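Local coordinates for aminopeptidase N family protein (Idiomarina loihiensis L2TR, PDB 4FGM) that probably acts as a zinc-dependent aminopeptidase of the M61 family, trimming residues from the amino end of peptides, at residues E274-W279 / S311-Y316; E209-L214 / L270-Y275. All blocks are in the same frame, centred on the assembly; numbering follows the deposited sequence.

Both contacts are buried and both use helix 262-277, which carries the zinc ligands His273 and His277. Contact 1 (274-279 / 311-316) lies on the side of that helix facing helix 308-320 and is a small apolar touch between two phenylalanines; contact 2 (209-214 / 270-275) faces helix 197-215, buries roughly twice the area and adds a hydrogen bond from a glutamine amide. Their centres are about 6 Å apart. They meet directly where Asp314 OD2 lies 2.7 Å from His273 ND1, probably a hydrogen bond, which would make Asp314 of helix 308-320 a second-shell partner of a zinc ligand. Contact 1 holds His277 and contact 2 His273.

Contact 1: residues E274-W279 / S311-Y316; sequences EYFHSW and SYFDDY. With ZN (zinc ion), chain C; MAE (maleic acid), chain B.
Phe276 and Phe313 meet ring to ring, and they alone carry the touch between 274-279 and 311-316. CZ of Phe276 comes within 3.7 Å of Phe313 CD2, the tightest point. The ring planes are only 23° apart, yet they are slid so far past each other that their centroids stand 5.3 Å apart and the rings barely overlap. What sits over the Phe276 face is instead the CB of Phe313, a CH-pi contact 4.3 Å from the ring centroid. The Phe276 ring gets there because its CG is anti to the backbone N (chi1 -166°), while that of Phe313 is anti to its carbonyl carbon.

Beyond this apolar pair the packing across the segments is loose. His277, the second histidine of the HExxH pattern, keeps its side chain no nearer than 6.7 Å to 311-316; its NE2 binds the zinc at 2.0 Å, and Asn280 O accepts a hydrogen bond from its ND1, which should fix the ring's rotation. Maleic acid O2 completes this side of the metal at 2.3 Å from the zinc, with His273 and Glu307 as the remaining protein ligands. Glu274 lines the same ligand pocket, its OE1 3.7 Å from maleic acid O2.

The phenylalanine pair thus joins the metal-binding helix 262-277 to helix 308-320. Met405 of helix 401-413 packs on both rings, Leu401 of that helix joins it against Phe313, and Gln211 of helix 197-215 touches Phe276.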
ATOM      1  N   GLU A 274       6.742  -3.581   1.768  1.00 38.27           N
ATOM      2  CA  GLU A 274       6.276  -3.782   3.135  1.00 37.99           C
ATOM      3  C   GLU A 274       7.439  -4.007   4.099  1.00 40.84           C
ATOM      4  O   GLU A 274       7.441  -3.490   5.217  1.00 43.11           O
ATOM      5  CB  GLU A 274       5.305  -4.963   3.189  1.00 39.31           C
ATOM      6  CG  GLU A 274       4.094  -4.848   2.256  1.00 39.42           C
ATOM      7  CD  GLU A 274       3.391  -3.502   2.335  1.00 45.14           C
ATOM      8  OE1 GLU A 274       3.436  -2.859   3.401  1.00 53.41           O
ATOM      9  OE2 GLU A 274       2.777  -3.086   1.333  1.00 48.58           O
ATOM     10  N   TYR A 275       8.432  -4.772   3.650  1.00 42.03           N
ATOM     11  CA  TYR A 275       9.614  -5.076   4.454  1.00 39.38           C
ATOM     12  C   TYR A 275      10.334  -3.780   4.829  1.00 42.16           C
ATOM     13  O   TYR A 275      10.684  -3.563   5.990  1.00 42.05           O
ATOM     14  CB  TYR A 275      10.559  -5.986   3.665  1.00 44.94           C
ATOM     15  CG  TYR A 275      11.594  -6.713   4.504  1.00 46.05           C
ATOM     16  CD1 TYR A 275      11.217  -7.740   5.374  1.00 38.95           C
ATOM     17  CD2 TYR A 275      12.956  -6.405   4.395  1.00 45.65           C
ATOM     18  CE1 TYR A 275      12.165  -8.443   6.104  1.00 38.38           C
ATOM     19  CE2 TYR A 275      13.914  -7.104   5.124  1.00 40.11           C
ATOM     20  CZ  TYR A 275      13.514  -8.121   5.972  1.00 39.28           C
ATOM     21  OH  TYR A 275      14.455  -8.840   6.664  1.00 36.97           O
ATOM     22  N   PHE A 276      10.546  -2.917   3.841  1.00 38.52           N
ATOM     23  CA  PHE A 276      11.216  -1.640   4.063  1.00 42.88           C
ATOM     24  C   PHE A 276      10.474  -0.839   5.131  1.00 45.53           C
ATOM     25  O   PHE A 276      11.084  -0.151   5.965  1.00 45.46           O
ATOM     26  CB  PHE A 276      11.238  -0.825   2.771  1.00 43.71           C
ATOM     27  CG  PHE A 276      12.177   0.349   2.805  1.00 45.32           C
ATOM     28  CD1 PHE A 276      13.547   0.161   2.632  1.00 42.39           C
ATOM     29  CD2 PHE A 276      11.702   1.634   3.042  1.00 45.87           C
ATOM     30  CE1 PHE A 276      14.430   1.236   2.686  1.00 45.51           C
ATOM     31  CE2 PHE A 276      12.580   2.724   3.098  1.00 49.18           C
ATOM     32  CZ  PHE A 276      13.949   2.521   2.923  1.00 47.40           C
ATOM     33  N   HIS A 277       9.148  -0.942   5.094  1.00 36.64           N
ATOM     34  CA  HIS A 277       8.284  -0.243   6.048  1.00 38.76           C
ATOM     35  C   HIS A 277       8.617  -0.657   7.490  1.00 43.91           C
ATOM     36  O   HIS A 277       8.290   0.074   8.444  1.00 36.52           O
ATOM     37  CB  HIS A 277       6.802  -0.528   5.761  1.00 40.31           C
ATOM     38  CG  HIS A 277       6.157   0.470   4.846  1.00 49.66           C
ATOM     39  ND1 HIS A 277       6.339   1.834   4.972  1.00 53.22           N
ATOM     40  CD2 HIS A 277       5.279   0.305   3.833  1.00 50.55           C
ATOM     41  CE1 HIS A 277       5.598   2.462   4.080  1.00 48.38           C
ATOM     42  NE2 HIS A 277       4.944   1.555   3.377  1.00 53.75           N
ATOM     43  N   SER A 278       9.240  -1.829   7.659  1.00 42.44           N
ATOM     44  CA  SER A 278       9.606  -2.289   9.004  1.00 46.29           C
ATOM     45  C   SER A 278      10.454  -1.211   9.669  1.00 47.06           C
ATOM     46  O   SER A 278      10.368  -0.978  10.891  1.00 39.90           O
ATOM     47  CB  SER A 278      10.424  -3.573   8.933  1.00 45.26           C
ATOM     48  OG  SER A 278       9.573  -4.669   8.663  1.00 50.56           O
ATOM     49  N   TRP A 279      11.312  -0.582   8.870  1.00 45.20           N
ATOM     50  CA  TRP A 279      12.163   0.467   9.404  1.00 47.07           C
ATOM     51  C   TRP A 279      11.442   1.788   9.193  1.00 50.83           C
ATOM     52  O   TRP A 279      11.297   2.603  10.118  1.00 50.86           O
ATOM     53  CB  TRP A 279      13.485   0.518   8.651  1.00 46.03           C
ATOM     54  CG  TRP A 279      14.394  -0.609   8.953  1.00 50.46           C
ATOM     55  CD1 TRP A 279      15.387  -0.640   9.902  1.00 50.14           C
ATOM     56  CD2 TRP A 279      14.430  -1.873   8.291  1.00 49.13           C
ATOM     57  NE1 TRP A 279      16.048  -1.853   9.860  1.00 47.70           N
ATOM     58  CE2 TRP A 279      15.484  -2.625   8.878  1.00 45.46           C
ATOM     59  CE3 TRP A 279      13.680  -2.443   7.250  1.00 48.13           C
ATOM     60  CZ2 TRP A 279      15.801  -3.913   8.462  1.00 38.82           C
ATOM     61  CZ3 TRP A 279      13.993  -3.726   6.829  1.00 43.64           C
ATOM     62  CH2 TRP A 279      15.052  -4.451   7.433  1.00 40.86           C
ATOM     63  N   SER A 311       8.367   4.056  -1.793  1.00 40.73           N
ATOM     64  CA  SER A 311       7.927   3.846  -3.168  1.00 52.09           C
ATOM     65  C   SER A 311       9.068   3.972  -4.165  1.00 51.40           C
ATOM     66  O   SER A 311       8.918   3.611  -5.327  1.00 47.80           O
ATOM     67  CB  SER A 311       6.806   4.815  -3.533  1.00 50.40           C
ATOM     68  OG  SER A 311       5.618   4.466  -2.845  1.00 49.34           O
ATOM     69  N   TYR A 312      10.205   4.489  -3.715  1.00 47.41           N
ATOM     70  CA  TYR A 312      11.371   4.607  -4.585  1.00 43.47           C
ATOM     71  C   TYR A 312      12.237   3.373  -4.375  1.00 48.10           C
ATOM     72  O   TYR A 312      12.732   2.771  -5.325  1.00 51.31           O
ATOM     73  CB  TYR A 312      12.181   5.858  -4.242  1.00 45.22           C
ATOM     74  CG  TYR A 312      13.594   5.844  -4.789  1.00 49.43           C
ATOM     75  CD1 TYR A 312      13.836   5.962  -6.157  1.00 51.50           C
ATOM     76  CD2 TYR A 312      14.692   5.722  -3.931  1.00 46.23           C
ATOM     77  CE1 TYR A 312      15.136   5.963  -6.661  1.00 52.56           C
ATOM     78  CE2 TYR A 312      15.995   5.723  -4.422  1.00 48.01           C
ATOM     79  CZ  TYR A 312      16.212   5.845  -5.787  1.00 53.09           C
ATOM     80  OH  TYR A 312      17.499   5.862  -6.275  1.00 51.87           O
ATOM     81  N   PHE A 313      12.402   2.982  -3.120  1.00 45.58           N
ATOM     82  CA  PHE A 313      13.232   1.829  -2.807  1.00 48.86           C
ATOM     83  C   PHE A 313      12.641   0.462  -3.134  1.00 45.32           C
ATOM     84  O   PHE A 313      13.394  -0.454  -3.473  1.00 47.10           O
ATOM     85  CB  PHE A 313      13.680   1.894  -1.339  1.00 48.48           C
ATOM     86  CG  PHE A 313      14.821   2.856  -1.106  1.00 50.16           C
ATOM     87  CD1 PHE A 313      16.082   2.598  -1.634  1.00 50.72           C
ATOM     88  CD2 PHE A 313      14.631   4.026  -0.380  1.00 48.82           C
ATOM     89  CE1 PHE A 313      17.139   3.503  -1.456  1.00 47.40           C
ATOM     90  CE2 PHE A 313      15.682   4.939  -0.196  1.00 53.39           C
ATOM     91  CZ  PHE A 313      16.939   4.671  -0.730  1.00 47.25           C
ATOM     92  N   ASP A 314      11.318   0.304  -3.061  1.00 38.05           N
ATOM     93  CA  ASP A 314      10.744  -1.010  -3.372  1.00 45.46           C
ATOM     94  C   ASP A 314      11.191  -1.521  -4.746  1.00 46.95           C
ATOM     95  O   ASP A 314      11.446  -2.713  -4.912  1.00 52.55           O
ATOM     96  CB  ASP A 314       9.203  -1.023  -3.267  1.00 40.38           C
ATOM     97  CG  ASP A 314       8.526   0.095  -4.056  1.00 50.13           C
ATOM     98  OD1 ASP A 314       9.099   0.589  -5.052  1.00 50.13           O
ATOM     99  OD2 ASP A 314       7.392   0.465  -3.681  1.00 46.78           O
ATOM    100  N   ASP A 315      11.303  -0.624  -5.720  1.00 42.62           N
ATOM    101  CA  ASP A 315      11.750  -1.012  -7.055  1.00 44.62           C
ATOM    102  C   ASP A 315      13.277  -0.957  -7.175  1.00 45.68           C
ATOM    103  O   ASP A 315      13.906  -1.887  -7.680  1.00 45.77           O
ATOM    104  CB  ASP A 315      11.136  -0.103  -8.127  1.00 43.97           C
ATOM    105  CG  ASP A 315       9.633  -0.260  -8.241  1.00 52.43           C
ATOM    106  OD1 ASP A 315       9.158  -1.412  -8.189  1.00 50.63           O
ATOM    107  OD2 ASP A 315       8.930   0.762  -8.399  1.00 53.45           O
ATOM    108  N   TYR A 316      13.866   0.137  -6.701  1.00 43.78           N
ATOM    109  CA  TYR A 316      15.308   0.324  -6.783  1.00 46.39           C
ATOM    110  C   TYR A 316      16.098  -0.809  -6.121  1.00 48.59           C
ATOM    111  O   TYR A 316      17.034  -1.351  -6.715  1.00 45.26           O
ATOM    112  CB  TYR A 316      15.687   1.673  -6.165  1.00 48.23           C
ATOM    113  CG  TYR A 316      17.160   1.988  -6.266  1.00 52.37           C
ATOM    114  CD1 TYR A 316      17.800   2.038  -7.508  1.00 50.01           C
ATOM    115  CD2 TYR A 316      17.928   2.206  -5.119  1.00 53.02           C
ATOM    116  CE1 TYR A 316      19.167   2.287  -7.604  1.00 53.44           C
ATOM    117  CE2 TYR A 316      19.295   2.459  -5.203  1.00 55.95           C
ATOM    118  CZ  TYR A 316      19.911   2.497  -6.446  1.00 52.83           C
ATOM    119  OH  TYR A 316      21.266   2.738  -6.526  1.00 52.06           O
TER
HETATM  120 ZN    ZN C 602       3.592   1.918   1.951  1.00 53.85          ZN
HETATM  121  C1  MAE B 601       1.050   1.081   1.976  1.00101.44           C
HETATM  122  O1  MAE B 601       1.012   2.345   2.176  1.00105.83           O
HETATM  123  O2  MAE B 601       1.981   0.429   2.501  1.00 98.85           O
HETATM  124  C2  MAE B 601      -0.040   0.477   1.178  1.00101.18           C
HETATM  125  C3  MAE B 601      -1.323   0.257   1.459  1.00101.86           C
HETATM  126  C4  MAE B 601      -2.011   0.586   2.703  1.00104.55           C
HETATM  127  O3  MAE B 601      -1.493   1.092   3.717  1.00112.39           O
HETATM  128  O4  MAE B 601      -3.238   0.358   2.684  1.00 99.53           O

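Contact 2: residues E209-L214 / L270-Y275; sequences ETQISL and LCCHEY. With ZN (zinc ion), chain C; MAE (maleic acid), chain B.
Gln211 reaches across from helix 197-215 and gives its amide NE2 to a backbone carbonyl in the middle of another helix, Cys272 O, at 3.1 Å. The bond is nearly straight, 165° at the hydrogen; it lands in the carbonyl plane on a lone pair, and the acceptor lies close to the plane of the amide. NE2 also comes to 3.2 Å from Cys272 SG, which stands beside it as a packing neighbour. The Gln211 chain, extended beyond CG, spans the distance between helices whose short segments run roughly parallel, 27° apart, with axes 11.2 Å apart at closest.

The rest of the contact is Tyr275. Its ring lies alongside the glutamine, pointing back the opposite way, with amide and ring planes 82° apart. The glutamine meets the ring at its edge: CD is 3.6 Å from Tyr275 CD2, and CB reaches the same rim near the ring plane. Tyr275 CG, which lies beside its own carbonyl carbon, swings the ring toward helix 197-215, where the hydroxyl ends against Ile212, 3.5 Å from CD1. That hydroxyl finds its polar partner in His185, to which it is hydrogen-bonded.

His273 leaves the helix on another side, away from 209-214, and its NE2 binds the zinc at 2.3 Å. The Glu274 side chain touches Thr243 and Leu245 of strand 242-248.

The chemistry is therefore divided by helix face. A buried amide and tyrosine fasten the helix to its neighbour, while the residues of the HExxH pattern face the metal. Because the Gln211 bond is made to main chain, it holds the helix backbone immediately before the zinc ligand His273.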
ATOM      1  N   GLU A 209      18.220  -9.461   2.767  1.00 54.36           N
ATOM      2  CA  GLU A 209      19.590  -9.251   3.207  1.00 58.83           C
ATOM      3  C   GLU A 209      20.056  -7.870   2.764  1.00 54.90           C
ATOM      4  O   GLU A 209      20.712  -7.155   3.522  1.00 52.47           O
ATOM      5  CB  GLU A 209      20.509 -10.348   2.666  1.00 61.25           C
ATOM      6  CG  GLU A 209      20.401 -11.626   3.483  1.00 70.06           C
ATOM      7  CD  GLU A 209      21.232 -12.769   2.940  1.00 79.41           C
ATOM      8  OE1 GLU A 209      21.151 -13.041   1.721  1.00 84.86           O
ATOM      9  OE2 GLU A 209      21.947 -13.411   3.741  1.00 78.02           O
ATOM     10  N   THR A 210      19.693  -7.482   1.546  1.00 46.52           N
ATOM     11  CA  THR A 210      20.066  -6.166   1.045  1.00 41.67           C
ATOM     12  C   THR A 210      19.539  -5.080   1.978  1.00 46.97           C
ATOM     13  O   THR A 210      20.235  -4.112   2.272  1.00 53.75           O
ATOM     14  CB  THR A 210      19.506  -5.937  -0.368  1.00 40.59           C
ATOM     15  OG1 THR A 210      20.166  -6.818  -1.280  1.00 46.76           O
ATOM     16  CG2 THR A 210      19.720  -4.515  -0.812  1.00 34.53           C
ATOM     17  N   GLN A 211      18.316  -5.243   2.463  1.00 45.71           N
ATOM     18  CA  GLN A 211      17.745  -4.236   3.347  1.00 46.96           C
ATOM     19  C   GLN A 211      18.398  -4.217   4.732  1.00 49.55           C
ATOM     20  O   GLN A 211      18.728  -3.143   5.252  1.00 47.91           O
ATOM     21  CB  GLN A 211      16.225  -4.417   3.441  1.00 40.33           C
ATOM     22  CG  GLN A 211      15.533  -4.120   2.097  1.00 44.82           C
ATOM     23  CD  GLN A 211      14.052  -3.789   2.218  1.00 49.33           C
ATOM     24  OE1 GLN A 211      13.628  -3.111   3.156  1.00 50.91           O
ATOM     25  NE2 GLN A 211      13.262  -4.247   1.246  1.00 45.08           N
ATOM     26  N   ILE A 212      18.600  -5.393   5.323  1.00 48.66           N
ATOM     27  CA  ILE A 212      19.239  -5.467   6.630  1.00 52.75           C
ATOM     28  C   ILE A 212      20.654  -4.885   6.538  1.00 53.54           C
ATOM     29  O   ILE A 212      21.101  -4.187   7.446  1.00 54.10           O
ATOM     30  CB  ILE A 212      19.311  -6.918   7.135  1.00 50.97           C
ATOM     31  CG1 ILE A 212      17.898  -7.449   7.377  1.00 47.27           C
ATOM     32  CG2 ILE A 212      20.112  -6.975   8.419  1.00 46.68           C
ATOM     33  CD1 ILE A 212      17.830  -8.951   7.596  1.00 47.60           C
ATOM     34  N   SER A 213      21.357  -5.172   5.445  1.00 51.99           N
ATOM     35  CA  SER A 213      22.701  -4.632   5.257  1.00 55.73           C
ATOM     36  C   SER A 213      22.616  -3.116   5.163  1.00 57.37           C
ATOM     37  O   SER A 213      23.475  -2.407   5.681  1.00 57.05           O
ATOM     38  CB  SER A 213      23.337  -5.161   3.967  1.00 55.46           C
ATOM     39  OG  SER A 213      23.625  -6.539   4.066  1.00 56.20           O
ATOM     40  N   LEU A 214      21.572  -2.625   4.500  1.00 55.59           N
ATOM     41  CA  LEU A 214      21.384  -1.190   4.323  1.00 57.42           C
ATOM     42  C   LEU A 214      21.283  -0.445   5.655  1.00 57.49           C
ATOM     43  O   LEU A 214      21.972   0.553   5.871  1.00 61.90           O
ATOM     44  CB  LEU A 214      20.137  -0.928   3.472  1.00 53.53           C
ATOM     45  CG  LEU A 214      19.837   0.516   3.061  1.00 50.16           C
ATOM     46  CD1 LEU A 214      18.978   0.511   1.812  1.00 46.18           C
ATOM     47  CD2 LEU A 214      19.148   1.260   4.192  1.00 40.95           C
ATOM     48  N   LEU A 270       6.195  -5.543  -4.077  1.00 36.09           N
ATOM     49  CA  LEU A 270       5.262  -5.388  -2.960  1.00 34.91           C
ATOM     50  C   LEU A 270       5.904  -5.851  -1.650  1.00 40.64           C
ATOM     51  O   LEU A 270       5.810  -5.158  -0.629  1.00 36.59           O
ATOM     52  CB  LEU A 270       3.983  -6.193  -3.208  1.00 36.46           C
ATOM     53  CG  LEU A 270       2.939  -6.211  -2.079  1.00 39.15           C
ATOM     54  CD1 LEU A 270       2.459  -4.799  -1.753  1.00 39.64           C
ATOM     55  CD2 LEU A 270       1.763  -7.059  -2.514  1.00 35.53           C
ATOM     56  N   CYS A 271       6.553  -7.015  -1.681  1.00 34.07           N
ATOM     57  CA  CYS A 271       7.199  -7.554  -0.483  1.00 41.50           C
ATOM     58  C   CYS A 271       8.314  -6.628  -0.027  1.00 41.21           C
ATOM     59  O   CYS A 271       8.457  -6.345   1.161  1.00 40.98           O
ATOM     60  CB  CYS A 271       7.786  -8.937  -0.751  1.00 40.07           C
ATOM     61  SG  CYS A 271       6.579 -10.175  -1.212  1.00 44.64           S
ATOM     62  N   CYS A 272       9.102  -6.164  -0.988  1.00 44.00           N
ATOM     63  CA  CYS A 272      10.207  -5.261  -0.715  1.00 43.68           C
ATOM     64  C   CYS A 272       9.682  -3.978  -0.067  1.00 43.27           C
ATOM     65  O   CYS A 272      10.323  -3.402   0.812  1.00 44.27           O
ATOM     66  CB  CYS A 272      10.924  -4.925  -2.022  1.00 43.91           C
ATOM     67  SG  CYS A 272      12.362  -3.876  -1.838  1.00 46.34           S
ATOM     68  N   HIS A 273       8.506  -3.549  -0.512  1.00 43.05           N
ATOM     69  CA  HIS A 273       7.869  -2.340  -0.016  1.00 39.46           C
ATOM     70  C   HIS A 273       7.432  -2.488   1.455  1.00 45.79           C
ATOM     71  O   HIS A 273       7.718  -1.626   2.298  1.00 40.68           O
ATOM     72  CB  HIS A 273       6.655  -2.014  -0.897  1.00 39.25           C
ATOM     73  CG  HIS A 273       5.964  -0.736  -0.540  1.00 45.63           C
ATOM     74  ND1 HIS A 273       6.181   0.441  -1.224  1.00 51.85           N
ATOM     75  CD2 HIS A 273       5.064  -0.448   0.430  1.00 45.67           C
ATOM     76  CE1 HIS A 273       5.442   1.401  -0.693  1.00 51.92           C
ATOM     77  NE2 HIS A 273       4.755   0.888   0.311  1.00 51.55           N
ATOM     78  N   GLU A 274       6.742  -3.581   1.768  1.00 38.27           N
ATOM     79  CA  GLU A 274       6.276  -3.782   3.135  1.00 37.99           C
ATOM     80  C   GLU A 274       7.439  -4.007   4.099  1.00 40.84           C
ATOM     81  O   GLU A 274       7.441  -3.490   5.217  1.00 43.11           O
ATOM     82  CB  GLU A 274       5.305  -4.963   3.189  1.00 39.31           C
ATOM     83  CG  GLU A 274       4.094  -4.848   2.256  1.00 39.42           C
ATOM     84  CD  GLU A 274       3.391  -3.502   2.335  1.00 45.14           C
ATOM     85  OE1 GLU A 274       3.436  -2.859   3.401  1.00 53.41           O
ATOM     86  OE2 GLU A 274       2.777  -3.086   1.333  1.00 48.58           O
ATOM     87  N   TYR A 275       8.432  -4.772   3.650  1.00 42.03           N
ATOM     88  CA  TYR A 275       9.614  -5.076   4.454  1.00 39.38           C
ATOM     89  C   TYR A 275      10.334  -3.780   4.829  1.00 42.16           C
ATOM     90  O   TYR A 275      10.684  -3.563   5.990  1.00 42.05           O
ATOM     91  CB  TYR A 275      10.559  -5.986   3.665  1.00 44.94           C
ATOM     92  CG  TYR A 275      11.594  -6.713   4.504  1.00 46.05           C
ATOM     93  CD1 TYR A 275      11.217  -7.740   5.374  1.00 38.95           C
ATOM     94  CD2 TYR A 275      12.956  -6.405   4.395  1.00 45.65           C
ATOM     95  CE1 TYR A 275      12.165  -8.443   6.104  1.00 38.38           C
ATOM     96  CE2 TYR A 275      13.914  -7.104   5.124  1.00 40.11           C
ATOM     97  CZ  TYR A 275      13.514  -8.121   5.972  1.00 39.28           C
ATOM     98  OH  TYR A 275      14.455  -8.840   6.664  1.00 36.97           O
TER
HETATM   99 ZN    ZN C 602       3.592   1.918   1.951  1.00 53.85          ZN
HETATM  100  C1  MAE B 601       1.050   1.081   1.976  1.00101.44           C
HETATM  101  O1  MAE B 601       1.012   2.345   2.176  1.00105.83           O
HETATM  102  O2  MAE B 601       1.981   0.429   2.501  1.00 98.85           O
HETATM  103  C2  MAE B 601      -0.040   0.477   1.178  1.00101.18           C
HETATM  104  C3  MAE B 601      -1.323   0.257   1.459  1.00101.86           C
HETATM  105  C4  MAE B 601      -2.011   0.586   2.703  1.00104.55           C
HETATM  106  O3  MAE B 601      -1.493   1.092   3.717  1.00112.39           O
HETATM  107  O4  MAE B 601      -3.238   0.358   2.684  1.00 99.53           O